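Local coordinates for uncharacterized protein (Bordetella bronchiseptica, PDB 4XG0) that probably acts as a kinase in acid-sugar catabolism, as a member of the DUF1537 family with a sugar-binding N-terminal and a nucleotide-binding C-terminal domain, at residues Q272-L277 against A317-A322; R283-T288 against A299-E304; A293-W298 against A343-L348; G325-A328 against S334-R337. All coordinates share one frame; numbering follows the deposited sequence.

Contact 1: residues Q272-L277 against A317-A322; sequences QQAAAL and ALMLLA
Met319 reaches from strand 317-321 to Ala274 on helix 268-279, which covers one face of the parallel part of the sheet in the nucleotide-binding domain. The helix belongs to a beta-alpha-beta crossover: it leaves strand 259-263 and returns to edge strand 283-285, passing over strand 317-321 with its axis 10.0 Å away and at 145° to it. From CB, the Met319 chain runs straight out through CG, which lies anti to the backbone N (chi1 -176°), and these two carbons bridge the gap between the layers. SD then lands in the angle between two helix residues, 3.7 Å from Ala274 CB and 3.9 Å from Leu277 CD2. The Leu277 and Met319 side chains run antiparallel, one alongside the other. A bend at chi3 (69°) turns CE aside, toward the backbone carbonyl of Ala274. Beside it, Leu321 adds its CD1 at 3.8 Å from Ala274 CB, so the alanine methyl is shared by Met319 and Leu321. No hydrogen bond crosses the interface. Val263 of the adjoining strand packs on both Met319 and Leu321. The chain of Met319 ends with CE 3.4 Å from Ala274 O.

Contact 2: residues R283-T288 against A299-E304; sequences RTWAPT and AAWTAE
Trp285 and Trp301 stack across a strand-helix unit, the first half of the beta-alpha-beta crossover that runs from edge strand 283-285 through helix 295-304 to strand 317-321. The strand and helix segments are almost antiparallel, at 173°. The tight part is an offset stack of the two five-membered rings, their centroids 4.4 Å apart and their planes tilted by 29°. Closest is Trp285 CD1, which sits over one face of Trp301 at 3.4 Å from CG. The CB of Trp285 lies over the five-membered ring of Trp301, 3.6 Å from its centroid, as a CH-pi contact. Both indoles leave their backbones with CG anti to N (chi1 179° in Trp301), and each therefore extends from its own element into the gap between strand and helix. The Trp285 ring is fixed further: NE1 bonds to Asn297 OD1, Trp298 meets the ring edge-to-face, and the CG of Pro287 lies over one of its faces. Packing slackens toward Arg283. The backbone O of Arg283 only approaches the rim of Trp301, near the ring plane and 3.9 Å from CZ2, while its guanidinium lies in the exposed part of the contact. Glu304 has the opposite charge, but its OE2 stays 6.7 Å from Arg283 NE, and the two form no salt bridge. The helix also turns Ala299, Ala300 and Ala303 to the exposed side. There Thr302 ties its hydroxyl back to the preceding turn, with OG1 donating to Ala299 O at 2.9 Å from above the carbonyl plane.

Contact 3: residues A293-W298 against A343-L348; sequences ADDRNW and AARLVL
Asp295 OD1 is gripped by two arginines of helix 334-349: NH1 of Arg345 at 2.9 Å, and NH1 of Arg338 two turns earlier. The Arg345 bond is fairly straight, at 155°, and meets OD1 on its syn side. A weak second bond runs from Arg345 NH2 to Asp295 OD2 at 3.3 Å. The carboxylate stands at the guanidinium edge, with the two planes 47° apart, so the pairing is twisted. A bend at chi3 of the arginine turns its end toward Asp295. Trp298 approaches the guanidinium differently, pointing its pyrrole edge at one face with the planes 78° apart. Its CD1 comes to 3.3 Å from Arg345 NH2, whereas Trp298 NE1 and that nitrogen are both donors and share no hydrogen bond. Farther in, the benzo end of Trp298 meets Leu346, CH2 to CD2 at 3.9 Å, with Leu346 CB in the ring plane. Beyond this interface Asp294 N-caps helix 295-304: its OD1 accepts from Arg296 N and also from Arg296 NE at 3.0 Å. The two helices, lying on the same face of the sheet, are thus joined by charge at the rim and by apolar contact inside. With two arginines on one carboxylate, Asp295 is probably held ionised, its charge offsetting those of Arg345 and Arg338.

Contact 4: residues G325-A328 against S334-R337; sequences GRLA and SVAR
Ser334 and Leu327 meet through complementary first torsions. The serine OG is set between its backbone N and carbonyl carbon (chi1 53°), which turns the hydroxyl to the loop 325-328, while Leu327 carries CG beside its own backbone N (chi1 -52°) and so reaches back over the first turn of helix 334-349. The hydroxyl is used twice. As acceptor it takes the amide of Leu327, N to Ser334 OG 3.0 Å with a bent 144° angle, and as donor it reaches the carbonyl O of Asp331, just before the helix. One side chain at the helix start thus ties two points of the preceding loop, Leu327 and Asp331, to the helix. Leu327 packs around the polar bond: its CB is 3.5 Å from Ser334 OG, and its CD1 lies 3.7 Å from Ser334 O. The Leu327 and Val335 side chains cross at an angle, Leu327 CD2 standing 3.7 Å from Val335 CG2. That same CG2 of Val335 touches Gly325 O at 3.4 Å, where the chain adopts a positive phi. Arg326 contributes mainly its base, CB at 3.8 Å from Ser334 OG; its end leads away, and NH2 bonds to Leu330 O farther along the loop. The arrangement belongs to the crossover from strand 317-321 through helix 334-349 to strand 354-358. Both Leu327 and Val335 rest on Leu289 and Leu292 of helix 289-292, and Val335 also packs on Ala322, directly after strand 317-321, so the loop is folded down between that short helix and the start of the long one.

Overall arrangement
All four contacts belong to the alpha/beta layers of the nucleotide-binding domain. Contact 1 lies on one face of the sheet and has no hydrogen bond between its segments; contacts 2 and 3 occupy the other face, where Leu320 of strand 317-321 points. Contacts 1 and 4 are mostly buried, contacts 2 and 3 only partly. Contacts 1 and 2 are joined by backbone bonds between adjacent strands 283-285 and 317-321. Contacts 2 and 3 share helix 295-304, centres about 9 Å apart, but differ in chemistry: stacked indoles beneath the edge strand, a salt bridge at the exposed rim between helices. Contacts 3 and 4 share helix 334-349, whose first turn secures a loop through a serine in contact 4.

Contact 1: residues Q272-L277 against A317-A322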
loop_
_atom_site.group_PDB
_atom_site.type_symbol
_atom_site.label_atom_id
_atom_site.label_comp_id
_atom_site.label_asym_id
_atom_site.label_seq_id
_atom_site.Cartn_x
_atom_site.Cartn_y
_atom_site.Cartn_z
ATOM N N GLN A 272 17.438 4.966 -18.705
ATOM C CA GLN A 272 16.967 3.584 -18.521
ATOM C C GLN A 272 15.758 3.550 -17.578
ATOM O O GLN A 272 14.758 2.869 -17.841
ATOM C CB GLN A 272 18.087 2.693 -17.963
ATOM C CG GLN A 272 19.208 2.470 -18.967
ATOM C CD GLN A 272 20.227 1.467 -18.484
ATOM O OE1 GLN A 272 20.019 0.793 -17.469
ATOM N NE2 GLN A 272 21.335 1.344 -19.222
ATOM N N GLN A 273 15.852 4.301 -16.486
ATOM C CA GLN A 273 14.734 4.436 -15.553
ATOM C C GLN A 273 13.498 5.035 -16.196
ATOM O O GLN A 273 12.363 4.612 -15.906
ATOM C CB GLN A 273 15.172 5.280 -14.358
ATOM C CG GLN A 273 16.236 4.575 -13.545
ATOM C CD GLN A 273 17.063 5.503 -12.665
ATOM O OE1 GLN A 273 16.785 6.697 -12.552
ATOM N NE2 GLN A 273 18.059 4.937 -12.002
ATOM N N ALA A 274 13.692 6.032 -17.060
ATOM C CA ALA A 274 12.551 6.635 -17.763
ATOM C C ALA A 274 11.940 5.608 -18.727
ATOM O O ALA A 274 10.716 5.424 -18.785
ATOM C CB ALA A 274 12.970 7.888 -18.518
ATOM N N ALA A 275 12.790 4.933 -19.463
ATOM C CA ALA A 275 12.326 3.905 -20.392
ATOM C C ALA A 275 11.481 2.869 -19.660
ATOM O O ALA A 275 10.423 2.478 -20.139
ATOM C CB ALA A 275 13.494 3.245 -21.086
ATOM N N ALA A 276 11.933 2.436 -18.486
ATOM C CA ALA A 276 11.190 1.446 -17.708
ATOM C C ALA A 276 9.817 1.950 -17.253
ATOM O O ALA A 276 8.837 1.202 -17.304
ATOM C CB ALA A 276 12.012 0.988 -16.507
ATOM N N LEU A 277 9.753 3.206 -16.803
ATOM C CA LEU A 277 8.498 3.802 -16.372
ATOM C C LEU A 277 7.554 3.931 -17.566
ATOM O O LEU A 277 6.360 3.650 -17.447
ATOM C CB LEU A 277 8.731 5.144 -15.708
ATOM C CG LEU A 277 7.487 5.898 -15.256
ATOM C CD1 LEU A 277 6.682 5.051 -14.299
ATOM C CD2 LEU A 277 7.878 7.201 -14.638
ATOM N N ALA A 317 0.529 7.539 -13.855
ATOM C CA ALA A 317 1.701 8.391 -13.884
ATOM C C ALA A 317 1.825 9.103 -15.213
ATOM O O ALA A 317 1.480 8.551 -16.251
ATOM C CB ALA A 317 2.950 7.555 -13.623
ATOM N N LEU A 318 2.302 10.345 -15.163
ATOM C CA LEU A 318 2.672 11.107 -16.356
ATOM C C LEU A 318 4.173 11.368 -16.273
ATOM O O LEU A 318 4.670 11.632 -15.185
ATOM C CB LEU A 318 1.922 12.438 -16.380
ATOM C CG LEU A 318 0.389 12.343 -16.379
ATOM C CD1 LEU A 318 -0.236 13.696 -16.135
ATOM C CD2 LEU A 318 -0.088 11.772 -17.673
ATOM N N MET A 319 4.892 11.283 -17.390
ATOM C CA MET A 319 6.324 11.571 -17.399
ATOM C C MET A 319 6.694 12.634 -18.423
ATOM O O MET A 319 6.272 12.564 -19.568
ATOM C CB MET A 319 7.156 10.304 -17.643
ATOM C CG MET A 319 8.652 10.528 -17.571
ATOM S SD MET A 319 9.586 8.967 -17.634
ATOM C CE MET A 319 9.249 8.499 -19.325
ATOM N N LEU A 320 7.458 13.638 -17.983
ATOM C CA LEU A 320 8.101 14.587 -18.891
ATOM C C LEU A 320 9.575 14.239 -19.008
ATOM O O LEU A 320 10.306 14.240 -18.012
ATOM C CB LEU A 320 7.953 16.023 -18.393
ATOM C CG LEU A 320 6.619 16.353 -17.742
ATOM C CD1 LEU A 320 6.591 17.833 -17.329
ATOM C CD2 LEU A 320 5.473 16.073 -18.684
ATOM N N LEU A 321 9.996 13.922 -20.224
ATOM C CA LEU A 321 11.350 13.477 -20.500
ATOM C C LEU A 321 12.160 14.536 -21.270
ATOM O O LEU A 321 11.799 14.919 -22.385
ATOM C CB LEU A 321 11.284 12.178 -21.300
ATOM C CG LEU A 321 12.625 11.488 -21.593
ATOM C CD1 LEU A 321 13.377 11.255 -20.285
ATOM C CD2 LEU A 321 12.390 10.186 -22.362
ATOM N N ALA A 322 13.267 14.989 -20.682
ATOM C CA ALA A 322 14.102 16.017 -21.304
ATOM C C ALA A 322 14.844 15.476 -22.499
ATOM O O ALA A 322 15.340 14.370 -22.449
ATOM C CB ALA A 322 15.105 16.548 -20.312
#

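Contact 2: residues R283-T288 against A299-E304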
loop_
_atom_site.group_PDB
_atom_site.type_symbol
_atom_site.label_atom_id
_atom_site.label_comp_id
_atom_site.label_asym_id
_atom_site.label_seq_id
_atom_site.Cartn_x
_atom_site.Cartn_y
_atom_site.Cartn_z
ATOM N N ARG A 283 2.139 7.730 -19.284
ATOM C CA ARG A 283 2.000 8.572 -20.451
ATOM C C ARG A 283 3.137 9.583 -20.482
ATOM O O ARG A 283 3.363 10.314 -19.512
ATOM C CB ARG A 283 0.640 9.266 -20.436
ATOM C CG ARG A 283 -0.510 8.273 -20.568
ATOM C CD ARG A 283 -1.731 8.858 -21.282
ATOM N NE ARG A 283 -2.554 7.791 -21.861
ATOM C CZ ARG A 283 -3.588 7.206 -21.254
ATOM N NH1 ARG A 283 -4.257 6.235 -21.872
ATOM N NH2 ARG A 283 -3.969 7.579 -20.037
ATOM N N THR A 284 3.837 9.630 -21.609
ATOM C CA THR A 284 5.136 10.281 -21.654
ATOM C C THR A 284 5.201 11.401 -22.692
ATOM O O THR A 284 4.898 11.192 -23.866
ATOM C CB THR A 284 6.213 9.221 -21.941
ATOM O OG1 THR A 284 6.268 8.292 -20.843
ATOM C CG2 THR A 284 7.576 9.846 -22.129
ATOM N N TRP A 285 5.609 12.583 -22.257
ATOM C CA TRP A 285 5.927 13.665 -23.180
ATOM C C TRP A 285 7.428 13.639 -23.354
ATOM O O TRP A 285 8.170 13.859 -22.386
ATOM C CB TRP A 285 5.485 15.018 -22.603
ATOM C CG TRP A 285 5.530 16.150 -23.547
ATOM C CD1 TRP A 285 5.009 16.188 -24.807
ATOM C CD2 TRP A 285 6.094 17.453 -23.308
ATOM N NE1 TRP A 285 5.219 17.433 -25.372
ATOM C CE2 TRP A 285 5.877 18.225 -24.468
ATOM C CE3 TRP A 285 6.777 18.028 -22.241
ATOM C CZ2 TRP A 285 6.313 19.543 -24.582
ATOM C CZ3 TRP A 285 7.206 19.344 -22.359
ATOM C CH2 TRP A 285 6.964 20.079 -23.510
ATOM N N ALA A 286 7.872 13.320 -24.568
ATOM C CA ALA A 286 9.293 13.296 -24.897
ATOM C C ALA A 286 9.583 14.200 -26.082
ATOM O O ALA A 286 9.814 13.731 -27.198
ATOM C CB ALA A 286 9.719 11.861 -25.224
ATOM N N PRO A 287 9.565 15.518 -25.855
ATOM C CA PRO A 287 9.754 16.475 -26.945
ATOM C C PRO A 287 11.195 16.631 -27.398
ATOM O O PRO A 287 12.114 16.375 -26.642
ATOM C CB PRO A 287 9.277 17.795 -26.317
ATOM C CG PRO A 287 9.597 17.662 -24.886
ATOM C CD PRO A 287 9.348 16.185 -24.559
ATOM N N THR A 288 11.371 17.070 -28.637
ATOM C CA THR A 288 12.667 17.485 -29.128
ATOM C C THR A 288 12.969 18.857 -28.552
ATOM O O THR A 288 12.104 19.476 -27.939
ATOM C CB THR A 288 12.655 17.627 -30.646
ATOM O OG1 THR A 288 11.785 18.705 -30.999
ATOM C CG2 THR A 288 12.154 16.362 -31.282
ATOM N N ALA A 299 0.893 22.627 -24.871
ATOM C CA ALA A 299 -0.566 22.743 -24.825
ATOM C C ALA A 299 -1.273 21.517 -25.426
ATOM O O ALA A 299 -2.233 21.012 -24.862
ATOM C CB ALA A 299 -1.008 24.013 -25.518
ATOM N N ALA A 300 -0.784 21.028 -26.557
ATOM C CA ALA A 300 -1.418 19.887 -27.221
ATOM C C ALA A 300 -1.256 18.591 -26.418
ATOM O O ALA A 300 -2.117 17.712 -26.437
ATOM C CB ALA A 300 -0.851 19.712 -28.629
ATOM N N TRP A 301 -0.145 18.449 -25.712
ATOM C CA TRP A 301 0.054 17.212 -24.975
ATOM C C TRP A 301 -0.802 17.231 -23.726
ATOM O O TRP A 301 -1.433 16.231 -23.387
ATOM C CB TRP A 301 1.524 16.993 -24.638
ATOM C CG TRP A 301 1.764 15.733 -23.851
ATOM C CD1 TRP A 301 1.846 14.455 -24.339
ATOM C CD2 TRP A 301 1.954 15.635 -22.436
ATOM N NE1 TRP A 301 2.077 13.574 -23.313
ATOM C CE2 TRP A 301 2.141 14.273 -22.133
ATOM C CE3 TRP A 301 1.978 16.570 -21.397
ATOM C CZ2 TRP A 301 2.370 13.823 -20.829
ATOM C CZ3 TRP A 301 2.200 16.130 -20.115
ATOM C CH2 TRP A 301 2.395 14.761 -19.835
ATOM N N THR A 302 -0.850 18.377 -23.056
ATOM C CA THR A 302 -1.607 18.478 -21.809
ATOM C C THR A 302 -3.094 18.269 -22.074
ATOM O O THR A 302 -3.789 17.617 -21.291
ATOM C CB THR A 302 -1.386 19.821 -21.116
ATOM O OG1 THR A 302 -1.739 20.896 -22.000
ATOM C CG2 THR A 302 0.071 19.952 -20.689
ATOM N N ALA A 303 -3.563 18.792 -23.199
ATOM C CA ALA A 303 -4.950 18.589 -23.604
ATOM C C ALA A 303 -5.226 17.099 -23.756
ATOM O O ALA A 303 -6.264 16.599 -23.322
ATOM C CB ALA A 303 -5.238 19.319 -24.896
ATOM N N GLU A 304 -4.272 16.393 -24.356
ATOM C CA GLU A 304 -4.405 14.966 -24.627
ATOM C C GLU A 304 -4.496 14.115 -23.357
ATOM O O GLU A 304 -5.189 13.096 -23.324
ATOM C CB GLU A 304 -3.219 14.496 -25.465
ATOM C CG GLU A 304 -3.330 13.062 -25.938
ATOM C CD GLU A 304 -2.241 12.692 -26.932
ATOM O OE1 GLU A 304 -1.375 13.555 -27.214
ATOM O OE2 GLU A 304 -2.258 11.542 -27.432
#

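Contact 3: residues A293-W298 against A343-L348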
loop_
_atom_site.group_PDB
_atom_site.type_symbol
_atom_site.label_atom_id
_atom_site.label_comp_id
_atom_site.label_asym_id
_atom_site.label_seq_id
_atom_site.Cartn_x
_atom_site.Cartn_y
_atom_site.Cartn_z
ATOM N N ALA A 293 10.658 24.101 -26.540
ATOM C CA ALA A 293 10.573 25.566 -26.509
ATOM C C ALA A 293 9.294 26.118 -27.147
ATOM O O ALA A 293 9.109 27.331 -27.198
ATOM C CB ALA A 293 11.809 26.187 -27.193
ATOM N N ASP A 294 8.420 25.233 -27.621
ATOM C CA ASP A 294 7.218 25.614 -28.360
ATOM C C ASP A 294 5.986 25.370 -27.497
ATOM O O ASP A 294 5.615 24.223 -27.221
ATOM C CB ASP A 294 7.130 24.780 -29.637
ATOM C CG ASP A 294 6.060 25.284 -30.592
ATOM O OD1 ASP A 294 5.136 26.000 -30.147
ATOM O OD2 ASP A 294 6.148 24.951 -31.792
ATOM N N ASP A 295 5.370 26.439 -27.013
ATOM C CA ASP A 295 4.361 26.244 -25.985
ATOM C C ASP A 295 3.141 25.551 -26.584
ATOM O O ASP A 295 2.362 24.912 -25.863
ATOM C CB ASP A 295 3.969 27.553 -25.297
ATOM C CG ASP A 295 3.387 27.321 -23.907
ATOM O OD1 ASP A 295 4.078 26.700 -23.059
ATOM O OD2 ASP A 295 2.250 27.782 -23.671
ATOM N N ARG A 296 2.988 25.675 -27.896
ATOM C CA ARG A 296 1.901 24.994 -28.608
ATOM C C ARG A 296 1.984 23.482 -28.481
ATOM O O ARG A 296 0.967 22.798 -28.354
ATOM C CB ARG A 296 1.894 25.404 -30.074
ATOM C CG ARG A 296 1.444 26.860 -30.249
ATOM C CD ARG A 296 1.669 27.364 -31.646
ATOM N NE ARG A 296 3.071 27.232 -32.023
ATOM C CZ ARG A 296 3.599 27.710 -33.144
ATOM N NH1 ARG A 296 2.843 28.376 -34.007
ATOM N NH2 ARG A 296 4.890 27.531 -33.388
ATOM N N ASN A 297 3.208 22.955 -28.499
ATOM C CA ASN A 297 3.417 21.515 -28.378
ATOM C C ASN A 297 3.032 21.054 -26.954
ATOM O O ASN A 297 2.390 20.023 -26.765
ATOM C CB ASN A 297 4.884 21.183 -28.686
ATOM C CG ASN A 297 5.129 19.694 -28.898
ATOM O OD1 ASN A 297 5.303 18.934 -27.939
ATOM N ND2 ASN A 297 5.198 19.278 -30.164
ATOM N N TRP A 298 3.412 21.838 -25.947
ATOM C CA TRP A 298 3.044 21.545 -24.561
ATOM C C TRP A 298 1.527 21.545 -24.407
ATOM O O TRP A 298 0.952 20.595 -23.869
ATOM C CB TRP A 298 3.628 22.600 -23.615
ATOM C CG TRP A 298 3.068 22.564 -22.204
ATOM C CD1 TRP A 298 2.264 23.512 -21.615
ATOM C CD2 TRP A 298 3.277 21.553 -21.214
ATOM N NE1 TRP A 298 1.958 23.141 -20.331
ATOM C CE2 TRP A 298 2.579 21.945 -20.058
ATOM C CE3 TRP A 298 3.998 20.350 -21.187
ATOM C CZ2 TRP A 298 2.570 21.195 -18.907
ATOM C CZ3 TRP A 298 3.988 19.608 -20.052
ATOM C CH2 TRP A 298 3.270 20.026 -18.914
ATOM N N ALA A 343 6.061 21.526 -15.629
ATOM C CA ALA A 343 5.613 20.616 -14.586
ATOM C C ALA A 343 4.778 21.388 -13.579
ATOM O O ALA A 343 3.721 20.917 -13.147
ATOM C CB ALA A 343 6.788 19.954 -13.895
ATOM N N ALA A 344 5.245 22.574 -13.204
ATOM C CA ALA A 344 4.520 23.377 -12.196
ATOM C C ALA A 344 3.184 23.819 -12.726
ATOM O O ALA A 344 2.172 23.798 -12.000
ATOM C CB ALA A 344 5.341 24.592 -11.772
ATOM N N ARG A 345 3.154 24.257 -13.980
ATOM C CA ARG A 345 1.884 24.651 -14.572
ATOM C C ARG A 345 0.870 23.504 -14.510
ATOM O O ARG A 345 -0.321 23.709 -14.208
ATOM C CB ARG A 345 2.071 25.150 -15.992
ATOM C CG ARG A 345 2.543 26.590 -16.092
ATOM C CD ARG A 345 2.989 26.986 -17.500
ATOM N NE ARG A 345 2.002 26.681 -18.538
ATOM C CZ ARG A 345 2.233 26.807 -19.845
ATOM N NH1 ARG A 345 3.396 27.238 -20.252
ATOM N NH2 ARG A 345 1.295 26.506 -20.740
ATOM N N LEU A 346 1.338 22.300 -14.794
ATOM C CA LEU A 346 0.467 21.117 -14.804
ATOM C C LEU A 346 -0.072 20.725 -13.423
ATOM O O LEU A 346 -1.259 20.413 -13.248
ATOM C CB LEU A 346 1.244 19.945 -15.384
ATOM C CG LEU A 346 0.391 18.711 -15.618
ATOM C CD1 LEU A 346 -0.875 19.046 -16.307
ATOM C CD2 LEU A 346 1.189 17.766 -16.482
ATOM N N VAL A 347 0.826 20.695 -12.445
ATOM C CA VAL A 347 0.440 20.458 -11.066
ATOM C C VAL A 347 -0.617 21.451 -10.586
ATOM O O VAL A 347 -1.579 21.086 -9.908
ATOM C CB VAL A 347 1.654 20.557 -10.150
ATOM C CG1 VAL A 347 1.221 20.608 -8.712
ATOM C CG2 VAL A 347 2.620 19.390 -10.414
ATOM N N LEU A 348 -0.474 22.714 -10.928
ATOM C CA LEU A 348 -1.451 23.677 -10.426
ATOM C C LEU A 348 -2.763 23.614 -11.195
ATOM O O LEU A 348 -3.868 23.742 -10.626
ATOM C CB LEU A 348 -0.868 25.082 -10.468
ATOM C CG LEU A 348 0.323 25.276 -9.540
ATOM C CD1 LEU A 348 0.915 26.696 -9.667
ATOM C CD2 LEU A 348 -0.092 24.967 -8.113
#

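Contact 4: residues G325-A328 against S334-R337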
loop_
_atom_site.group_PDB
_atom_site.type_symbol
_atom_site.label_atom_id
_atom_site.label_comp_id
_atom_site.label_asym_id
_atom_site.label_seq_id
_atom_site.Cartn_x
_atom_site.Cartn_y
_atom_site.Cartn_z
ATOM N N GLY A 325 20.761 18.606 -24.546
ATOM C CA GLY A 325 21.158 19.889 -25.095
ATOM C C GLY A 325 20.526 21.104 -24.435
ATOM O O GLY A 325 20.167 21.101 -23.250
ATOM N N ARG A 326 20.421 22.169 -25.209
ATOM C CA ARG A 326 19.813 23.395 -24.714
ATOM C C ARG A 326 18.816 23.897 -25.737
ATOM O O ARG A 326 18.955 23.629 -26.929
ATOM C CB ARG A 326 20.887 24.457 -24.474
ATOM C CG ARG A 326 21.670 24.817 -25.725
ATOM C CD ARG A 326 22.417 26.120 -25.539
ATOM N NE ARG A 326 23.584 25.951 -24.681
ATOM C CZ ARG A 326 24.181 26.943 -24.029
ATOM N NH1 ARG A 326 25.244 26.692 -23.279
ATOM N NH2 ARG A 326 23.720 28.185 -24.121
ATOM N N LEU A 327 17.804 24.627 -25.269
ATOM C CA LEU A 327 16.859 25.251 -26.174
ATOM C C LEU A 327 17.563 26.304 -27.022
ATOM O O LEU A 327 18.443 27.024 -26.539
ATOM C CB LEU A 327 15.746 25.919 -25.368
ATOM C CG LEU A 327 15.074 25.009 -24.347
ATOM C CD1 LEU A 327 13.935 25.752 -23.703
ATOM C CD2 LEU A 327 14.593 23.748 -25.011
ATOM N N ALA A 328 17.159 26.402 -28.280
ATOM C CA ALA A 328 17.766 27.337 -29.223
ATOM C C ALA A 328 17.658 28.766 -28.716
ATOM O O ALA A 328 16.579 29.196 -28.293
ATOM C CB ALA A 328 17.108 27.205 -30.581
ATOM N N SER A 334 18.454 25.811 -19.851
ATOM C CA SER A 334 17.142 26.186 -20.362
ATOM C C SER A 334 16.187 25.006 -20.442
ATOM O O SER A 334 14.985 25.169 -20.205
ATOM C CB SER A 334 17.269 26.876 -21.733
ATOM O OG SER A 334 18.013 26.098 -22.649
ATOM N N VAL A 335 16.707 23.817 -20.733
ATOM C CA VAL A 335 15.844 22.647 -20.869
ATOM C C VAL A 335 15.222 22.259 -19.532
ATOM O O VAL A 335 14.014 22.064 -19.442
ATOM C CB VAL A 335 16.595 21.419 -21.483
ATOM C CG1 VAL A 335 15.827 20.121 -21.201
ATOM C CG2 VAL A 335 16.779 21.600 -22.986
ATOM N N ALA A 336 16.036 22.185 -18.486
ATOM C CA ALA A 336 15.542 21.813 -17.162
ATOM C C ALA A 336 14.641 22.935 -16.610
ATOM O O ALA A 336 13.595 22.680 -16.010
ATOM C CB ALA A 336 16.701 21.575 -16.253
ATOM N N ARG A 337 15.045 24.178 -16.838
ATOM C CA ARG A 337 14.268 25.322 -16.339
ATOM C C ARG A 337 12.861 25.248 -16.920
ATOM O O ARG A 337 11.849 25.409 -16.217
ATOM C CB ARG A 337 14.929 26.632 -16.750
#